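Local coordinates for protein MerB2 (Bacillus megaterium, PDB 5C17) that probably cleaves the carbon-mercury bond of organomercurial compounds, as an alkylmercury lyase, and binds a mercury(II) ion together with a dithiol, at residues L15-K20 against A63-I68; V39-L44 against K53-V58; S105-S110 against I130-R135; W150-D155 against G162-Q167. All blocks are in the same frame, centred on the assembly; numbering follows the deposited sequence. Where two conformers were deposited one is given.

Contact 1: residues L15-K20 against A63-I68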
loop_
_atom_site.group_PDB
_atom_site.type_symbol
_atom_site.label_atom_id
_atom_site.label_comp_id
_atom_site.label_asym_id
_atom_site.label_seq_id
_atom_site.Cartn_x
_atom_site.Cartn_y
_atom_site.Cartn_z
ATOM N N LEU A 15 -9.173 1.044 12.945
ATOM C CA LEU A 15 -9.763 2.344 13.266
ATOM C C LEU A 15 -10.064 2.476 14.759
ATOM O O LEU A 15 -9.879 3.548 15.346
ATOM C CB LEU A 15 -11.045 2.560 12.465
ATOM C CG LEU A 15 -10.863 2.958 11.008
ATOM C CD1 LEU A 15 -12.157 2.835 10.222
ATOM C CD2 LEU A 15 -10.322 4.388 10.914
ATOM N N ALA A 16 -10.525 1.390 15.377
ATOM C CA ALA A 16 -10.808 1.394 16.804
ATOM C C ALA A 16 -9.537 1.657 17.623
ATOM O O ALA A 16 -9.593 2.286 18.686
ATOM C CB ALA A 16 -11.436 0.068 17.215
ATOM N N LYS A 17 -8.403 1.163 17.128
ATOM C CA LYS A 17 -7.115 1.281 17.825
ATOM C C LYS A 17 -6.433 2.635 17.642
ATOM O O LYS A 17 -5.628 3.046 18.472
ATOM C CB LYS A 17 -6.148 0.196 17.323
ATOM C CG LYS A 17 -6.492 -1.200 17.746
ATOM C CD LYS A 17 -5.673 -2.237 16.955
ATOM C CE LYS A 17 -5.786 -3.602 17.577
ATOM N NZ LYS A 17 -4.987 -3.695 18.823
ATOM N N LEU A 18 -6.700 3.291 16.525
ATOM C CA LEU A 18 -6.011 4.527 16.198
ATOM C C LEU A 18 -6.611 5.723 16.923
ATOM O O LEU A 18 -7.797 5.729 17.241
ATOM C CB LEU A 18 -6.069 4.772 14.698
ATOM C CG LEU A 18 -5.232 3.815 13.861
ATOM C CD1 LEU A 18 -5.499 4.037 12.388
ATOM C CD2 LEU A 18 -3.736 3.979 14.159
ATOM N N PRO A 19 -5.795 6.758 17.174
ATOM C CA PRO A 19 -6.314 8.005 17.748
ATOM C C PRO A 19 -7.429 8.638 16.914
ATOM O O PRO A 19 -7.458 8.457 15.705
ATOM C CB PRO A 19 -5.107 8.932 17.713
ATOM C CG PRO A 19 -3.939 8.072 17.623
ATOM C CD PRO A 19 -4.343 6.813 16.956
ATOM N N LYS A 20 -8.298 9.420 17.543
ATOM C CA LYS A 20 -9.475 9.994 16.857
ATOM C C LYS A 20 -9.180 10.864 15.617
ATOM O O LYS A 20 -9.990 10.900 14.678
ATOM C CB LYS A 20 -10.336 10.803 17.845
ATOM C CG LYS A 20 -11.096 9.944 18.851
ATOM C CD LYS A 20 -11.973 10.787 19.772
ATOM C CE LYS A 20 -12.395 10.005 21.007
ATOM N NZ LYS A 20 -13.878 9.848 21.122
ATOM N N ALA A 63 3.779 6.662 12.381
ATOM C CA ALA A 63 5.135 6.304 11.993
ATOM C C ALA A 63 5.612 5.016 12.694
ATOM O O ALA A 63 6.263 4.168 12.073
ATOM C CB ALA A 63 6.090 7.455 12.237
ATOM N N GLN A 64 5.277 4.864 13.973
ATOM C CA GLN A 64 5.605 3.643 14.709
ATOM C C GLN A 64 4.967 2.425 14.036
ATOM O O GLN A 64 5.598 1.372 13.912
ATOM C CB GLN A 64 5.147 3.733 16.175
ATOM C CG GLN A 64 5.976 4.679 17.045
ATOM C CD GLN A 64 5.413 4.890 18.457
ATOM O OE1 GLN A 64 4.190 4.902 18.674
ATOM N NE2 GLN A 64 6.314 5.068 19.422
ATOM N N ARG A 65 3.728 2.589 13.572
ATOM C CA ARG A 65 2.992 1.519 12.896
ATOM C C ARG A 65 3.423 1.371 11.433
ATOM O O ARG A 65 2.950 0.494 10.728
ATOM C CB ARG A 65 1.488 1.801 12.955
ATOM C CG ARG A 65 0.893 1.650 14.335
ATOM C CD ARG A 65 -0.595 1.959 14.340
ATOM N NE ARG A 65 -1.253 1.577 15.583
ATOM C CZ ARG A 65 -1.705 0.359 15.834
ATOM N NH1 ARG A 65 -1.573 -0.594 14.926
ATOM N NH2 ARG A 65 -2.290 0.096 16.996
ATOM N N GLN A 66 4.345 2.218 11.003
ATOM C CA GLN A 66 4.826 2.253 9.622
ATOM C C GLN A 66 3.668 2.327 8.624
ATOM O O GLN A 66 3.731 1.782 7.528
ATOM C CB GLN A 66 5.755 1.077 9.338
ATOM C CG GLN A 66 6.944 1.046 10.263
ATOM C CD GLN A 66 7.918 -0.076 9.953
ATOM O OE1 GLN A 66 7.580 -1.054 9.306
ATOM N NE2 GLN A 66 9.142 0.073 10.424
ATOM N N MET A 67 2.625 3.048 9.035
ATOM C CA MET A 67 1.529 3.425 8.151
ATOM C C MET A 67 1.835 4.676 7.356
ATOM O O MET A 67 1.163 4.963 6.361
ATOM C CB MET A 67 0.246 3.608 8.951
ATOM C CG MET A 67 -0.300 2.291 9.467
ATOM S SD MET A 67 -1.693 2.470 10.587
ATOM C CE MET A 67 -2.894 3.152 9.457
ATOM N N ILE A 68 2.848 5.402 7.813
ATOM C CA ILE A 68 3.503 6.460 7.053
ATOM C C ILE A 68 4.997 6.207 7.154
ATOM O O ILE A 68 5.460 5.524 8.079
ATOM C CB ILE A 68 3.154 7.883 7.561
ATOM C CG1 ILE A 68 3.689 8.110 8.982
ATOM C CG2 ILE A 68 1.648 8.115 7.502
ATOM C CD1 ILE A 68 3.473 9.514 9.495
HETATM O O HOH W 1 -2.456 2.884 17.844
#

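Contact 2: residues V39-L44 against K53-V58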
loop_
_atom_site.group_PDB
_atom_site.type_symbol
_atom_site.label_atom_id
_atom_site.label_comp_id
_atom_site.label_asym_id
_atom_site.label_seq_id
_atom_site.Cartn_x
_atom_site.Cartn_y
_atom_site.Cartn_z
ATOM N N VAL A 39 5.274 15.701 2.824
ATOM C CA VAL A 39 4.475 16.355 3.848
ATOM C C VAL A 39 5.310 16.648 5.083
ATOM O O VAL A 39 6.138 15.849 5.497
ATOM C CB VAL A 39 3.260 15.463 4.227
ATOM C CG1 VAL A 39 2.402 16.123 5.280
ATOM C CG2 VAL A 39 2.424 15.178 2.984
ATOM N N THR A 40 5.086 17.817 5.662
ATOM C CA THR A 40 5.723 18.192 6.913
ATOM C C THR A 40 4.686 18.392 7.996
ATOM O O THR A 40 3.501 18.538 7.703
ATOM C CB THR A 40 6.465 19.500 6.780
ATOM O OG1 THR A 40 5.533 20.532 6.439
ATOM C CG2 THR A 40 7.545 19.412 5.725
ATOM N N GLU A 41 5.130 18.391 9.252
ATOM C CA GLU A 41 4.182 18.585 10.336
ATOM C C GLU A 41 3.575 19.984 10.295
ATOM O O GLU A 41 2.402 20.136 10.611
ATOM C CB GLU A 41 4.755 18.252 11.718
ATOM C CG GLU A 41 4.901 16.770 11.973
ATOM C CD GLU A 41 5.241 16.421 13.420
ATOM O OE1 GLU A 41 4.751 17.090 14.370
ATOM O OE2 GLU A 41 6.008 15.461 13.610
ATOM N N SER A 42 4.347 21.002 9.896
ATOM C CA SER A 42 3.771 22.339 9.769
ATOM C C SER A 42 2.645 22.343 8.752
ATOM O O SER A 42 1.614 22.962 8.983
ATOM C CB SER A 42 4.798 23.394 9.387
ATOM O OG SER A 42 5.397 23.158 8.143
ATOM N N SER A 43 2.798 21.638 7.639
ATOM C CA SER A 43 1.760 21.648 6.625
ATOM C C SER A 43 0.504 20.971 7.185
ATOM O O SER A 43 -0.610 21.433 6.948
ATOM C CB SER A 43 2.230 20.982 5.321
ATOM O OG SER A 43 2.358 19.563 5.425
ATOM N N LEU A 44 0.694 19.898 7.959
ATOM C CA LEU A 44 -0.439 19.207 8.576
ATOM C C LEU A 44 -1.157 20.102 9.572
ATOM O O LEU A 44 -2.381 20.161 9.594
ATOM C CB LEU A 44 0.027 17.936 9.267
ATOM C CG LEU A 44 0.378 16.808 8.311
ATOM C CD1 LEU A 44 1.006 15.674 9.102
ATOM C CD2 LEU A 44 -0.847 16.323 7.564
ATOM N N LYS A 53 0.109 19.617 19.372
ATOM C CA LYS A 53 0.502 18.461 20.177
ATOM C C LYS A 53 -0.189 17.191 19.689
ATOM O O LYS A 53 0.398 16.110 19.702
ATOM C CB LYS A 53 0.225 18.697 21.663
ATOM C CG LYS A 53 1.158 19.748 22.270
ATOM C CD LYS A 53 1.052 19.795 23.791
ATOM C CE LYS A 53 2.155 20.655 24.405
ATOM N NZ LYS A 53 3.536 20.280 23.937
ATOM N N THR A 54 -1.432 17.318 19.238
ATOM C CA THR A 54 -2.167 16.160 18.715
ATOM C C THR A 54 -1.594 15.737 17.374
ATOM O O THR A 54 -1.421 14.546 17.124
ATOM C CB THR A 54 -3.669 16.449 18.604
ATOM O OG1 THR A 54 -4.178 16.742 19.905
ATOM C CG2 THR A 54 -4.440 15.261 18.026
ATOM N N VAL A 55 -1.260 16.683 16.507
ATOM C CA VAL A 55 -0.617 16.312 15.256
ATOM C C VAL A 55 0.663 15.530 15.543
ATOM O O VAL A 55 0.919 14.497 14.946
ATOM C CB VAL A 55 -0.306 17.535 14.393
ATOM C CG1 VAL A 55 0.602 17.163 13.209
ATOM C CG2 VAL A 55 -1.609 18.164 13.904
ATOM N N GLN A 56 1.473 16.034 16.461
ATOM C CA GLN A 56 2.721 15.388 16.805
ATOM C C GLN A 56 2.498 13.958 17.299
ATOM O O GLN A 56 3.176 13.029 16.857
ATOM C CB GLN A 56 3.435 16.222 17.867
ATOM C CG GLN A 56 4.658 15.573 18.509
ATOM C CD GLN A 56 5.360 16.526 19.487
ATOM O OE1 GLN A 56 6.511 16.908 19.280
ATOM N NE2 GLN A 56 4.652 16.928 20.540
ATOM N N SER A 57 1.542 13.774 18.204
ATOM C CA SER A 57 1.341 12.454 18.789
ATOM C C SER A 57 0.732 11.472 17.804
ATOM O O SER A 57 1.118 10.296 17.787
ATOM C CB SER A 57 0.518 12.543 20.072
ATOM O OG SER A 57 -0.785 13.021 19.828
ATOM N N VAL A 58 -0.179 11.943 16.961
ATOM C CA VAL A 58 -0.778 11.069 15.962
ATOM C C VAL A 58 0.269 10.666 14.925
ATOM O O VAL A 58 0.389 9.492 14.576
ATOM C CB VAL A 58 -1.974 11.734 15.280
ATOM C CG1 VAL A 58 -2.459 10.891 14.114
ATOM C CG2 VAL A 58 -3.108 11.949 16.296
HETATM O O HOH W 2 5.564 13.462 15.400
HETATM O O HOH W 3 6.645 17.137 16.365
#

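Contact 3: residues S105-S110 against I130-R135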
loop_
_atom_site.group_PDB
_atom_site.type_symbol
_atom_site.label_atom_id
_atom_site.label_comp_id
_atom_site.label_asym_id
_atom_site.label_seq_id
_atom_site.Cartn_x
_atom_site.Cartn_y
_atom_site.Cartn_z
ATOM N N SER A 105 -0.705 -3.199 -2.910
ATOM C CA SER A 105 -0.850 -1.757 -2.971
ATOM C C SER A 105 -0.906 -1.262 -4.411
ATOM O O SER A 105 -1.638 -0.331 -4.724
ATOM C CB SER A 105 0.293 -1.056 -2.219
ATOM O OG SER A 105 0.250 -1.346 -0.833
ATOM N N THR A 106 -0.105 -1.870 -5.298
ATOM C CA THR A 106 -0.097 -1.418 -6.701
ATOM C C THR A 106 -1.493 -1.391 -7.312
ATOM O O THR A 106 -1.794 -0.548 -8.153
ATOM C CB THR A 106 0.821 -2.264 -7.654
ATOM O OG1 THR A 106 0.355 -3.612 -7.798
ATOM C CG2 THR A 106 2.265 -2.247 -7.197
ATOM N N LEU A 107 -2.323 -2.363 -6.935
ATOM C CA LEU A 107 -3.657 -2.502 -7.511
ATOM C C LEU A 107 -4.711 -1.827 -6.640
ATOM O O LEU A 107 -5.590 -1.111 -7.144
ATOM C CB LEU A 107 -3.960 -3.982 -7.735
ATOM C CG LEU A 107 -3.141 -4.591 -8.888
ATOM C CD1 LEU A 107 -3.124 -6.082 -8.814
ATOM C CD2 LEU A 107 -3.647 -4.144 -10.246
ATOM N N GLU A 108 -4.636 -2.018 -5.330
ATOM C CA GLU A 108 -5.643 -1.387 -4.489
ATOM C C GLU A 108 -5.568 0.133 -4.561
ATOM O O GLU A 108 -6.596 0.789 -4.428
ATOM C CB GLU A 108 -5.621 -1.917 -3.062
ATOM C CG GLU A 108 -4.706 -1.228 -2.146
ATOM C CD GLU A 108 -4.795 -1.724 -0.713
ATOM O OE1 GLU A 108 -5.480 -2.734 -0.453
ATOM O OE2 GLU A 108 -4.171 -1.094 0.157
ATOM N N LEU A 109 -4.385 0.694 -4.801
ATOM C CA LEU A 109 -4.277 2.144 -4.935
ATOM C C LEU A 109 -4.983 2.652 -6.197
ATOM O O LEU A 109 -5.493 3.767 -6.214
ATOM C CB LEU A 109 -2.812 2.576 -4.889
ATOM C CG LEU A 109 -2.129 2.445 -3.530
ATOM C CD1 LEU A 109 -0.625 2.597 -3.664
ATOM C CD2 LEU A 109 -2.683 3.458 -2.544
ATOM N N SER A 110 -5.001 1.856 -7.256
ATOM C CA SER A 110 -5.718 2.233 -8.469
ATOM C C SER A 110 -7.188 2.464 -8.141
ATOM O O SER A 110 -7.791 3.474 -8.520
ATOM C CB SER A 110 -5.578 1.143 -9.540
ATOM O OG SER A 110 -6.359 1.443 -10.685
ATOM N N ILE A 130 7.470 -7.736 -14.290
ATOM C CA ILE A 130 6.022 -7.895 -14.304
ATOM C C ILE A 130 5.414 -6.558 -14.702
ATOM O O ILE A 130 5.824 -5.517 -14.183
ATOM C CB ILE A 130 5.536 -8.328 -12.913
ATOM C CG1 ILE A 130 6.051 -9.762 -12.658
ATOM C CG2 ILE A 130 3.997 -8.212 -12.780
ATOM C CD1 ILE A 130 5.663 -10.340 -11.389
ATOM N N GLU A 131 4.487 -6.589 -15.650
ATOM C CA GLU A 131 3.776 -5.396 -16.097
ATOM C C GLU A 131 2.282 -5.658 -16.038
ATOM O O GLU A 131 1.804 -6.681 -16.530
ATOM C CB GLU A 131 4.187 -5.009 -17.514
ATOM C CG GLU A 131 5.660 -4.637 -17.593
ATOM C CD GLU A 131 6.016 -3.841 -18.839
ATOM O OE1 GLU A 131 7.074 -3.181 -18.827
ATOM O OE2 GLU A 131 5.250 -3.871 -19.826
ATOM N N VAL A 132 1.561 -4.736 -15.422
ATOM C CA VAL A 132 0.115 -4.818 -15.296
ATOM C C VAL A 132 -0.437 -3.436 -15.582
ATOM O O VAL A 132 0.104 -2.447 -15.095
ATOM C CB VAL A 132 -0.327 -5.242 -13.878
ATOM C CG1 VAL A 132 -1.835 -5.308 -13.794
ATOM C CG2 VAL A 132 0.276 -6.597 -13.511
ATOM N N THR A 133 -1.508 -3.348 -16.361
ATOM C CA THR A 133 -2.201 -2.073 -16.506
ATOM C C THR A 133 -3.676 -2.247 -16.183
ATOM O O THR A 133 -4.255 -3.333 -16.344
ATOM C CB THR A 133 -2.044 -1.438 -17.904
ATOM O OG1 THR A 133 -2.665 -2.268 -18.873
ATOM C CG2 THR A 133 -0.573 -1.255 -18.269
ATOM N N VAL A 134 -4.264 -1.157 -15.708
ATOM C CA VAL A 134 -5.671 -1.122 -15.354
ATOM C C VAL A 134 -6.306 0.054 -16.080
ATOM O O VAL A 134 -5.768 1.164 -16.051
ATOM C CB VAL A 134 -5.861 -0.964 -13.836
ATOM C CG1 VAL A 134 -7.341 -1.006 -13.478
ATOM C CG2 VAL A 134 -5.098 -2.055 -13.065
ATOM N N ARG A 135 -7.434 -0.208 -16.738
ATOM C CA ARG A 135 -8.153 0.799 -17.506
ATOM C C ARG A 135 -9.640 0.728 -17.120
ATOM O O ARG A 135 -10.301 -0.300 -17.321
ATOM C CB ARG A 135 -7.971 0.549 -19.006
ATOM C CG ARG A 135 -6.539 0.608 -19.520
ATOM C CD ARG A 135 -5.996 2.016 -19.499
ATOM N NE ARG A 135 -4.621 2.100 -19.989
ATOM C CZ ARG A 135 -3.536 2.103 -19.219
ATOM N NH1 ARG A 135 -3.641 2.008 -17.899
ATOM N NH2 ARG A 135 -2.331 2.190 -19.774
#

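Contact 4: residues W150-D155 against G162-Q167. With HG (mercury (II) ion), chain B; DTV ((2S,3S)-1,4-dimercaptobutane-2,3-diol), chain D.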
loop_
_atom_site.group_PDB
_atom_site.type_symbol
_atom_site.label_atom_id
_atom_site.label_comp_id
_atom_site.label_asym_id
_atom_site.label_seq_id
_atom_site.Cartn_x
_atom_site.Cartn_y
_atom_site.Cartn_z
ATOM N N TRP A 150 1.177 -13.197 -3.619
ATOM C CA TRP A 150 1.286 -13.933 -2.378
ATOM C C TRP A 150 1.010 -12.967 -1.245
ATOM O O TRP A 150 1.665 -11.931 -1.142
ATOM C CB TRP A 150 2.687 -14.503 -2.249
ATOM C CG TRP A 150 3.006 -15.112 -0.933
ATOM C CD1 TRP A 150 3.657 -14.525 0.107
ATOM C CD2 TRP A 150 2.708 -16.440 -0.516
ATOM N NE1 TRP A 150 3.775 -15.392 1.147
ATOM C CE2 TRP A 150 3.211 -16.586 0.790
ATOM C CE3 TRP A 150 2.066 -17.521 -1.118
ATOM C CZ2 TRP A 150 3.085 -17.772 1.511
ATOM C CZ3 TRP A 150 1.949 -18.696 -0.406
ATOM C CH2 TRP A 150 2.457 -18.812 0.897
ATOM N N THR A 151 0.050 -13.309 -0.397
ATOM C CA THR A 151 -0.344 -12.482 0.728
ATOM C C THR A 151 -0.247 -13.275 2.026
ATOM O O THR A 151 -0.175 -14.507 2.016
ATOM C CB THR A 151 -1.760 -11.919 0.535
ATOM O OG1 THR A 151 -2.011 -10.936 1.540
ATOM C CG2 THR A 151 -2.804 -13.000 0.607
ATOM N N VAL A 152 -0.214 -12.550 3.137
ATOM C CA VAL A 152 -0.147 -13.149 4.458
ATOM C C VAL A 152 -1.310 -12.638 5.289
ATOM O O VAL A 152 -1.924 -11.627 4.950
ATOM C CB VAL A 152 1.194 -12.840 5.170
ATOM C CG1 VAL A 152 2.346 -13.441 4.393
ATOM C CG2 VAL A 152 1.406 -11.337 5.378
ATOM N N PRO A 153 -1.611 -13.313 6.405
ATOM C CA PRO A 153 -2.730 -12.859 7.233
ATOM C C PRO A 153 -2.521 -11.427 7.721
ATOM O O PRO A 153 -1.433 -11.068 8.156
ATOM C CB PRO A 153 -2.721 -13.851 8.397
ATOM C CG PRO A 153 -2.106 -15.076 7.832
ATOM C CD PRO A 153 -1.056 -14.587 6.890
ATOM N N PHE A 154 -3.549 -10.595 7.640
ATOM C CA PHE A 154 -3.401 -9.245 8.091
ATOM C C PHE A 154 -3.587 -9.275 9.633
ATOM O O PHE A 154 -4.257 -10.078 10.199
ATOM C CB PHE A 154 -4.292 -8.179 7.341
ATOM C CG PHE A 154 -3.941 -7.943 5.853
ATOM C CD1 PHE A 154 -2.934 -8.633 5.201
ATOM C CD2 PHE A 154 -4.603 -6.967 5.150
ATOM C CE1 PHE A 154 -2.644 -8.394 3.878
ATOM C CE2 PHE A 154 -4.308 -6.719 3.825
ATOM C CZ PHE A 154 -3.328 -7.447 3.195
ATOM N N ASP A 155 -2.955 -8.310 10.223
ATOM C CA ASP A 155 -2.492 -8.223 11.638
ATOM C C ASP A 155 -2.691 -6.717 11.991
ATOM O O ASP A 155 -2.064 -5.908 11.447
ATOM C CB ASP A 155 -0.999 -8.711 11.658
ATOM C CG ASP A 155 -0.304 -8.718 13.028
ATOM O OD1 ASP A 155 -0.505 -7.869 13.875
ATOM O OD2 ASP A 155 0.592 -9.551 13.205
ATOM N N GLY A 162 7.516 -1.612 6.587
ATOM C CA GLY A 162 8.692 -2.425 6.859
ATOM C C GLY A 162 8.379 -3.728 7.572
ATOM O O GLY A 162 9.276 -4.393 8.110
ATOM N N GLY A 163 7.102 -4.096 7.568
ATOM C CA GLY A 163 6.623 -5.293 8.238
ATOM C C GLY A 163 5.843 -6.155 7.262
ATOM O O GLY A 163 6.424 -6.871 6.453
ATOM N N THR A 164 4.522 -6.069 7.314
ATOM C CA THR A 164 3.684 -6.931 6.505
ATOM C C THR A 164 3.914 -6.702 5.007
ATOM O O THR A 164 3.895 -7.651 4.229
ATOM C CB THR A 164 2.228 -6.722 6.890
ATOM O OG1 THR A 164 2.078 -7.029 8.281
ATOM C CG2 THR A 164 1.292 -7.602 6.072
ATOM N N CYS A 165 4.158 -5.462 4.587
ATOM C CA CYS A 165 4.339 -5.190 3.159
ATOM C C CYS A 165 5.561 -5.938 2.601
ATOM O O CYS A 165 5.573 -6.298 1.430
ATOM C CB CYS A 165 4.424 -3.687 2.864
ATOM S SG CYS A 165 2.855 -2.811 3.118
ATOM N N LYS A 166 6.567 -6.180 3.443
ATOM C CA LYS A 166 7.757 -6.922 3.015
ATOM C C LYS A 166 7.501 -8.423 2.856
ATOM O O LYS A 166 8.343 -9.138 2.324
ATOM C CB LYS A 166 8.929 -6.712 3.993
ATOM C CG LYS A 166 9.500 -5.299 4.028
ATOM C CD LYS A 166 10.585 -5.140 5.122
ATOM C CE LYS A 166 11.858 -5.962 4.859
ATOM N NZ LYS A 166 12.876 -5.745 5.920
ATOM N N GLN A 167 6.352 -8.890 3.322
ATOM C CA GLN A 167 5.978 -10.306 3.238
ATOM C C GLN A 167 5.027 -10.623 2.082
ATOM O O GLN A 167 4.697 -11.783 1.858
ATOM C CB GLN A 167 5.330 -10.739 4.552
ATOM C CG GLN A 167 6.227 -10.609 5.783
ATOM C CD GLN A 167 5.461 -10.873 7.061
ATOM O OE1 GLN A 167 5.302 -9.983 7.896
ATOM N NE2 GLN A 167 4.959 -12.092 7.211
HETATM HG HG HG B . 1.257 -3.462 1.463
HETATM S S1 DTV D . -1.221 -5.423 8.068
HETATM C C1 DTV D . -1.664 -5.019 6.379
HETATM C C2 DTV D . -0.822 -3.901 5.785
HETATM O O2 DTV D . 0.506 -4.325 5.650
HETATM C C3 DTV D . -1.306 -3.430 4.410
HETATM O O3 DTV D . -2.605 -2.885 4.538
HETATM C C4 DTV D . -1.333 -4.534 3.365
HETATM S S4 DTV D . -1.299 -3.894 1.695
HETATM O O HOH W 4 5.656 -14.016 3.039
HETATM O O HOH W 5 0.285 -1.289 2.106
#

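Contact 1: residues L15-K20 against A63-I68
Leu-18 meets two side chains of 63-68 with its two methyl branches. CD2 rests obliquely against the inner part of the Arg-65 guanidinium, 3.7 Å from NE of Arg-65, and leans on the arginine CD as well. CD1 turns to Met-67 and meets its CE tip to tip, with 4.0 Å between Leu-18 CD1 and Met-67 CE. Lys-17 approaches from the other end of the arginine: its aliphatic chain crosses Arg-65 at about a right angle, with Lys-17 CB 3.9 Å from Arg-65 NH2. No direct hydrogen bond joins the segments. Instead a water at the edge of the guanidinium, in its plane, accepts from Arg-65 NE at 2.9 Å and donates to the backbone O of Lys-17 at 3.2 Å. Arg-65 spans the gap because its chain is extended from CG to NE (chi2 179°). Behind it, helix 52-64 ends in a Schellman motif in which Gln-66 takes positive phi (51°) and its N bonds to Ala-63 O, turning the chain so that Met-67 too faces helix 5-17. Farther out, Phe-207 of helix 194-207 touches both Leu-18 and Met-67, while Ser-156 O accepts from Arg-65 NH1. The Met-67 side chain, about 7 Å from the bound dithiol, borders the pocket without lining it. Lys-17 NZ and Arg-65 NH2, 5.0 Å apart, both form salt bridges to Glu-157 OE2, so two cations share one carboxylate. The C-terminal ends of helices 5-17 and 52-64 are therefore joined by a buried leucine-methionine contact beside that carboxylate and a bridging water.

Contact 2: residues V39-L44 against K53-V58
Glu-41, in the first turn of helix 41-48, reaches across to Val-55 and Gln-56 of helix 52-64. Its CB points toward that helix, and CG lies beside the backbone N (chi1 -74°), from where the extended chain carries the carboxylate over the backbone of Gln-56. At the tip the two oxygens have different tasks. OE1 lies 3.6 Å from Gln-56 CA and 3.8 Å from Gln-56 CB, and it accepts a hydrogen bond from a water at 2.8 Å that also donates to Gln-56 OE1 at 2.9 Å. OE2 is served by a second water, 2.7 Å away, which gives its other proton to Gln-56 O at 2.8 Å. The carboxylate and the Gln-56 amide are turned 77° from each other and communicate through water. On the inner side, Leu-44 CB packs on Val-55 CG1 at 4.1 Å, and Leu-44 continues onto Thr-28 and Ile-29 of helix 22-34. Thr-40 occupies the N-cap position of helix 41-48, and its O accepts from both Leu-44 N and Ser-43 OG, fixing the turn from which Glu-41 departs. The helix pair, with helix 22-34 and the following strands, is consistent with a winged-helix-like layout. Chemically, an apolar inner seam is bordered outside by a hydrated carboxylate, whose two oxygens each take a proton from a water that links them to Gln-56 O and OE1.

Contact 3: residues S105-S110 against I130-R135
Segment 105-110 of helix 103-113 and segment 130-135 of strand 129-135 run nearly parallel, their directions 11° apart and their axes 10.0 Å from each other at closest approach. The backbones come nearest at Ser-110 and Val-134. Val-132 and Val-134 both face the helix, two residues apart on the same side of the strand, and Leu-107 fits one methyl against both. Its CD2 lies 3.8 Å from Val-134 CG2 and 4.2 Å from Val-132 CG1, and its chain crosses that of Val-132 at about a right angle. Val-134 uses its other branch for the next helical turn, where CG1 is 3.8 Å from Ser-110 OG. With chi1 at 175° this OG swings to the carbonyl side of Ser-110, where it meets the valine methyl and bonds to Ala-115 O in the loop beyond the helix. No hydrogen bond crosses the interface. All four touching residues are buried, and Leu-107 also meets Ile-119 of the neighbouring strand 117-122 and Leu-194 and Ala-197 of helix 194-207. This is a helix laid on one face of the long antiparallel sheet within the alkylmercury lyase family region, and the same helix presents Ser-105, near its start, to the ligand pocket.

Contact 4: residues W150-D155 against G162-Q167
A backbone carbonyl meets an indole rim here: Gln-167 O lies at the edge of the Trp-150 ring, in its plane, 3.4 Å from Trp-150 CD1. A water beside it completes the pairing, accepting from Trp-150 NE1 at 3.0 Å and donating to Gln-167 O at 2.7 Å. Two residues on, Val-152 divides its methyls. CG2, set between the backbone N and the carbonyl carbon (chi1 -63°), touches Thr-164 CG2 at 3.8 Å, the two side chains running antiparallel alongside one another, while CG1 packs 4.0 Å from Gln-167 CB. Trp-150 lies near the end of strand 148-151, the middle one of a three-stranded antiparallel sheet, and the chain leaving it brings Phe-154 and Asp-155 to the ligand pocket, bordered by Thr-164 and Cys-165 of the other segment. Phe-154 offers a ring face to the dithiol, whose C1 is 3.7 Å above the plane and offset toward the rim; Phe-10 meets the same ring edge-to-face. Thr-164 touches the dithiol through CB and CG2. Cys-165 CB is directed away from 150-155, and SG, beside the backbone N (chi1 -69°), binds the mercury(II) ion at 2.4 Å, alongside dithiol S4 at 2.6 Å, a water and Cys-102 SG.

Contacts 1 and 2 share helix 52-64, contact 2 lying nested within the chain loop that contact 1 closes, and they touch where Pro-19 packs on Val-58. Both are partly buried and mix apolar seams with water-bridged polar groups nearer the surface. Contact 3, on the opposite side of the chain's centre from these two, is buried and carried by aliphatic groups and one serine hydroxyl. Contact 4, partly buried, alone includes bound mercury and dithiol atoms; it meets contact 1 through a weak bond from Gly-162 N to Gln-66 OE1. Contact 3 reaches the same pocket indirectly, its helix supplying Ser-105, whereas contact 2 is the farthest of the four from the chain's centre.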